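Local structure of CRISPR-associated protein, Cse2 family (Thermobifida fusca, 4H79) at residues A91-R102 with T156-Y167. The protein is the CasB (Cse2-family) component of the CRISPR Cascade complex and probably binds nucleic acid within that assembly. Sequence-based numbering, arbitrary orientation.
Sequences ALTLYAIHQQSR and TLLRRDAIPLDY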
loop_
_atom_site.group_PDB
_atom_site.type_symbol
_atom_site.label_atom_id
_atom_site.label_comp_id
_atom_site.label_asym_id
_atom_site.label_seq_id
_atom_site.Cartn_x
_atom_site.Cartn_y
_atom_site.Cartn_z
ATOM N N ALA A 91 -2.597 -0.286 3.998
ATOM C CA ALA A 91 -2.126 -1.053 2.839
ATOM C C ALA A 91 -3.211 -1.989 2.317
ATOM O O ALA A 91 -3.401 -2.096 1.075
ATOM C CB ALA A 91 -0.854 -1.832 3.175
ATOM N N LEU A 92 -3.852 -2.747 3.220
ATOM C CA LEU A 92 -4.925 -3.694 2.810
ATOM C C LEU A 92 -6.087 -2.981 2.175
ATOM O O LEU A 92 -6.657 -3.489 1.179
ATOM C CB LEU A 92 -5.456 -4.486 4.020
ATOM C CG LEU A 92 -4.838 -5.886 4.197
ATOM C CD1 LEU A 92 -5.216 -6.850 3.069
ATOM C CD2 LEU A 92 -3.383 -5.802 4.247
ATOM N N THR A 93 -6.447 -1.813 2.736
ATOM C CA THR A 93 -7.620 -1.018 2.156
ATOM C C THR A 93 -7.242 -0.539 0.783
ATOM O O THR A 93 -8.048 -0.611 -0.180
ATOM C CB THR A 93 -7.898 0.202 3.075
ATOM O OG1 THR A 93 -8.253 -0.321 4.382
ATOM C CG2 THR A 93 -9.067 1.044 2.529
ATOM N N LEU A 94 -6.005 0.002 0.630
ATOM C CA LEU A 94 -5.553 0.435 -0.716
ATOM C C LEU A 94 -5.562 -0.750 -1.696
ATOM O O LEU A 94 -6.003 -0.627 -2.856
ATOM C CB LEU A 94 -4.124 1.070 -0.677
ATOM C CG LEU A 94 -4.055 2.411 0.075
ATOM C CD1 LEU A 94 -2.617 2.826 0.249
ATOM C CD2 LEU A 94 -4.842 3.503 -0.729
ATOM N N TYR A 95 -5.026 -1.886 -1.274
ATOM C CA TYR A 95 -5.043 -3.042 -2.180
ATOM C C TYR A 95 -6.486 -3.407 -2.631
ATOM O O TYR A 95 -6.724 -3.773 -3.819
ATOM C CB TYR A 95 -4.360 -4.293 -1.476
ATOM C CG TYR A 95 -4.618 -5.528 -2.337
ATOM C CD1 TYR A 95 -3.919 -5.698 -3.565
ATOM C CD2 TYR A 95 -5.588 -6.506 -1.949
ATOM C CE1 TYR A 95 -4.218 -6.773 -4.417
ATOM C CE2 TYR A 95 -5.843 -7.613 -2.756
ATOM C CZ TYR A 95 -5.160 -7.722 -3.988
ATOM O OH TYR A 95 -5.399 -8.806 -4.815
ATOM N N ALA A 96 -7.440 -3.387 -1.672
ATOM C CA ALA A 96 -8.861 -3.691 -1.995
ATOM C C ALA A 96 -9.419 -2.757 -3.060
ATOM O O ALA A 96 -10.187 -3.164 -3.928
ATOM C CB ALA A 96 -9.710 -3.605 -0.715
ATOM N N ILE A 97 -9.050 -1.493 -2.962
ATOM C CA ILE A 97 -9.464 -0.505 -3.985
ATOM C C ILE A 97 -8.768 -0.805 -5.306
ATOM O O ILE A 97 -9.411 -0.856 -6.373
ATOM C CB ILE A 97 -9.040 0.911 -3.517
ATOM C CG1 ILE A 97 -9.914 1.348 -2.326
ATOM C CG2 ILE A 97 -9.219 1.934 -4.683
ATOM C CD1 ILE A 97 -9.303 2.507 -1.579
ATOM N N HIS A 98 -7.457 -1.121 -5.230
ATOM C CA HIS A 98 -6.638 -1.426 -6.449
ATOM C C HIS A 98 -7.100 -2.629 -7.208
ATOM O O HIS A 98 -7.216 -2.611 -8.459
ATOM C CB HIS A 98 -5.157 -1.640 -5.947
ATOM C CG HIS A 98 -4.143 -1.413 -7.022
ATOM N ND1 HIS A 98 -2.819 -1.319 -6.757
ATOM C CD2 HIS A 98 -4.297 -1.373 -8.431
ATOM C CE1 HIS A 98 -2.146 -1.172 -7.960
ATOM N NE2 HIS A 98 -3.061 -1.204 -8.978
ATOM N N GLN A 99 -7.434 -3.711 -6.489
ATOM C CA GLN A 99 -7.821 -5.006 -7.128
ATOM C C GLN A 99 -9.254 -5.055 -7.698
ATOM O O GLN A 99 -9.547 -5.837 -8.603
ATOM C CB GLN A 99 -7.626 -6.166 -6.124
ATOM C CG GLN A 99 -7.694 -7.555 -6.784
ATOM C CD GLN A 99 -6.516 -7.779 -7.763
ATOM O OE1 GLN A 99 -5.348 -7.789 -7.354
ATOM N NE2 GLN A 99 -6.810 -7.935 -9.050
ATOM N N GLN A 100 -10.136 -4.156 -7.254
ATOM C CA GLN A 100 -11.562 -4.309 -7.532
ATOM C C GLN A 100 -11.831 -4.354 -9.051
ATOM O O GLN A 100 -11.389 -3.461 -9.815
ATOM C CB GLN A 100 -12.378 -3.155 -6.901
ATOM C CG GLN A 100 -13.892 -3.278 -7.224
ATOM C CD GLN A 100 -14.695 -2.122 -6.649
ATOM O OE1 GLN A 100 -14.173 -0.990 -6.486
ATOM N NE2 GLN A 100 -15.970 -2.351 -6.399
ATOM N N SER A 101 -12.540 -5.420 -9.464
ATOM C CA SER A 101 -12.927 -5.665 -10.863
ATOM C C SER A 101 -11.728 -5.826 -11.807
ATOM O O SER A 101 -11.854 -5.661 -13.011
ATOM C CB SER A 101 -13.826 -4.534 -11.409
ATOM O OG SER A 101 -14.935 -4.374 -10.547
ATOM N N ARG A 102 -10.547 -6.069 -11.266
ATOM C CA ARG A 102 -9.402 -6.354 -12.123
ATOM C C ARG A 102 -9.283 -7.857 -12.077
ATOM O O ARG A 102 -8.714 -8.425 -11.171
ATOM C CB ARG A 102 -8.149 -5.671 -11.630
ATOM C CG ARG A 102 -8.127 -4.124 -11.786
ATOM C CD ARG A 102 -7.031 -3.557 -12.752
ATOM N NE ARG A 102 -7.481 -3.868 -14.087
ATOM C CZ ARG A 102 -8.144 -3.036 -14.907
ATOM N NH1 ARG A 102 -8.585 -3.483 -16.081
ATOM N NH2 ARG A 102 -8.335 -1.754 -14.594
ATOM N N THR A 156 -5.873 4.731 -7.338
ATOM C CA THR A 156 -6.991 4.766 -8.283
ATOM C C THR A 156 -6.445 4.887 -9.736
ATOM O O THR A 156 -6.968 4.251 -10.688
ATOM C CB THR A 156 -7.940 5.914 -7.925
ATOM O OG1 THR A 156 -8.503 5.648 -6.628
ATOM C CG2 THR A 156 -9.086 5.946 -8.841
ATOM N N LEU A 157 -5.440 5.761 -9.899
ATOM C CA LEU A 157 -4.848 5.985 -11.236
ATOM C C LEU A 157 -4.066 4.743 -11.665
ATOM O O LEU A 157 -4.154 4.316 -12.800
ATOM C CB LEU A 157 -3.945 7.242 -11.264
ATOM C CG LEU A 157 -4.636 8.588 -10.979
ATOM C CD1 LEU A 157 -3.548 9.670 -10.870
ATOM C CD2 LEU A 157 -5.659 9.009 -12.058
ATOM N N LEU A 158 -3.305 4.154 -10.720
ATOM C CA LEU A 158 -2.587 2.913 -11.055
ATOM C C LEU A 158 -3.558 1.797 -11.491
ATOM O O LEU A 158 -3.237 1.033 -12.423
ATOM C CB LEU A 158 -1.761 2.404 -9.865
ATOM C CG LEU A 158 -0.649 3.332 -9.384
ATOM C CD1 LEU A 158 0.048 2.673 -8.152
ATOM C CD2 LEU A 158 0.415 3.589 -10.552
ATOM N N ARG A 159 -4.696 1.672 -10.785
ATOM C CA ARG A 159 -5.685 0.672 -11.147
ATOM C C ARG A 159 -6.178 0.845 -12.562
ATOM O O ARG A 159 -6.352 -0.147 -13.295
ATOM C CB ARG A 159 -6.893 0.740 -10.147
ATOM C CG ARG A 159 -7.910 -0.322 -10.468
ATOM C CD ARG A 159 -9.281 -0.118 -9.736
ATOM N NE ARG A 159 -10.186 -1.037 -10.419
ATOM C CZ ARG A 159 -10.702 -0.814 -11.621
ATOM N NH1 ARG A 159 -10.540 0.390 -12.214
ATOM N NH2 ARG A 159 -11.445 -1.759 -12.179
ATOM N N ARG A 160 -6.472 2.098 -12.959
ATOM C CA ARG A 160 -7.029 2.384 -14.317
ATOM C C ARG A 160 -6.048 1.900 -15.413
ATOM O O ARG A 160 -6.479 1.425 -16.451
ATOM C CB ARG A 160 -7.349 3.913 -14.461
ATOM C CG ARG A 160 -8.091 4.298 -15.757
ATOM C CD ARG A 160 -9.130 5.398 -15.480
ATOM N NE ARG A 160 -10.214 5.411 -16.468
ATOM C CZ ARG A 160 -10.168 6.090 -17.615
ATOM N NH1 ARG A 160 -11.206 6.038 -18.474
ATOM N NH2 ARG A 160 -9.085 6.827 -17.906
ATOM N N ASP A 161 -4.739 1.960 -15.136
ATOM C CA ASP A 161 -3.692 1.523 -16.087
ATOM C C ASP A 161 -3.252 0.081 -15.805
ATOM O O ASP A 161 -2.337 -0.402 -16.429
ATOM C CB ASP A 161 -2.482 2.485 -16.031
ATOM C CG ASP A 161 -2.642 3.692 -16.948
ATOM O OD1 ASP A 161 -3.833 4.108 -17.214
ATOM O OD2 ASP A 161 -1.613 4.195 -17.453
ATOM N N ALA A 162 -3.880 -0.568 -14.814
ATOM C CA ALA A 162 -3.583 -1.964 -14.447
ATOM C C ALA A 162 -2.116 -2.123 -14.077
ATOM O O ALA A 162 -1.478 -3.122 -14.449
ATOM C CB ALA A 162 -3.931 -2.905 -15.635
ATOM N N ILE A 163 -1.535 -1.129 -13.402
ATOM C CA ILE A 163 -0.147 -1.217 -12.933
ATOM C C ILE A 163 -0.163 -1.748 -11.479
ATOM O O ILE A 163 -0.768 -1.098 -10.579
ATOM C CB ILE A 163 0.490 0.207 -12.938
ATOM C CG1 ILE A 163 0.487 0.780 -14.379
ATOM C CG2 ILE A 163 1.959 0.192 -12.380
ATOM C CD1 ILE A 163 0.579 2.347 -14.387
ATOM N N PRO A 164 0.588 -2.818 -11.209
ATOM C CA PRO A 164 0.634 -3.427 -9.897
ATOM C C PRO A 164 1.535 -2.639 -8.932
ATOM O O PRO A 164 2.367 -1.802 -9.337
ATOM C CB PRO A 164 1.269 -4.812 -10.199
ATOM C CG PRO A 164 2.163 -4.565 -11.351
ATOM C CD PRO A 164 1.451 -3.539 -12.186
ATOM N N LEU A 165 1.403 -2.924 -7.649
ATOM C CA LEU A 165 2.267 -2.378 -6.642
ATOM C C LEU A 165 2.685 -3.489 -5.630
ATOM O O LEU A 165 1.962 -4.458 -5.409
ATOM C CB LEU A 165 1.487 -1.275 -5.953
ATOM C CG LEU A 165 2.065 -0.195 -5.146
ATOM C CD1 LEU A 165 3.081 0.612 -5.989
ATOM C CD2 LEU A 165 0.838 0.685 -4.630
ATOM N N ASP A 166 3.857 -3.340 -5.018
ATOM C CA ASP A 166 4.266 -4.278 -3.956
ATOM C C ASP A 166 3.705 -3.792 -2.632
ATOM O O ASP A 166 4.251 -2.829 -2.002
ATOM C CB ASP A 166 5.798 -4.336 -3.889
ATOM C CG ASP A 166 6.289 -5.314 -2.859
ATOM O OD1 ASP A 166 5.557 -5.628 -1.856
ATOM O OD2 ASP A 166 7.447 -5.749 -3.064
ATOM N N TYR A 167 2.575 -4.399 -2.210
ATOM C CA TYR A 167 1.914 -3.986 -0.944
ATOM C C TYR A 167 2.678 -4.313 0.332
ATOM O O TYR A 167 2.531 -3.597 1.375
ATOM C CB TYR A 167 0.463 -4.499 -0.871
ATOM C CG TYR A 167 -0.391 -3.541 -1.718
ATOM C CD1 TYR A 167 -0.943 -2.344 -1.147
ATOM C CD2 TYR A 167 -0.611 -3.796 -3.096
ATOM C CE1 TYR A 167 -1.681 -1.455 -1.967
ATOM C CE2 TYR A 167 -1.356 -2.911 -3.928
ATOM C CZ TYR A 167 -1.872 -1.731 -3.346
ATOM O OH TYR A 167 -2.609 -0.834 -4.115
#
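Arg-159 reaches from the last turn of helix 144-160 to the type II beta turn that follows helix 80-99 in the all-helical Cse2 fold; the segments 91-99 and 156-160 run in roughly the same direction, their axes 33° apart. With CG anti to the backbone N (chi1 -178°) and the chain extended as far as NE, its guanidinium arrives side-on at the carbonyl of Gln-100: NE and NH2 both bond to that single O, at 2.8 and 2.9 Å, within the guanidinium plane. A leucine in its place would probably leave Gln-100 O without these two donors, and the turn from Gln-99 to Arg-102 less firmly tied to helix 144-160. The backbone O of Arg-159 takes Arg-102 NH2 on one face of its plane and Ala-162 N, part of the Schellman motif ending the helix, on the opposite face. Ala-162 CB lies over a face of the Arg-102 guanidinium. Next, Ile-163 O receives a weak bond from His-98 NE2, at the imidazole edge. Tyr-167 then fits as a knob among Ala-91, Leu-94, Tyr-95 and His-98; Tyr-95 turns its ring edge to the Tyr-167 face, T-shaped, while Tyr-95 CB makes a CH-pi contact 3.8 Å above the centre of the Tyr-167 ring. Tyr-167 OH hydrogen-bonds His-98 ND1 at 2.7 Å, in the plane of the Tyr-167 ring.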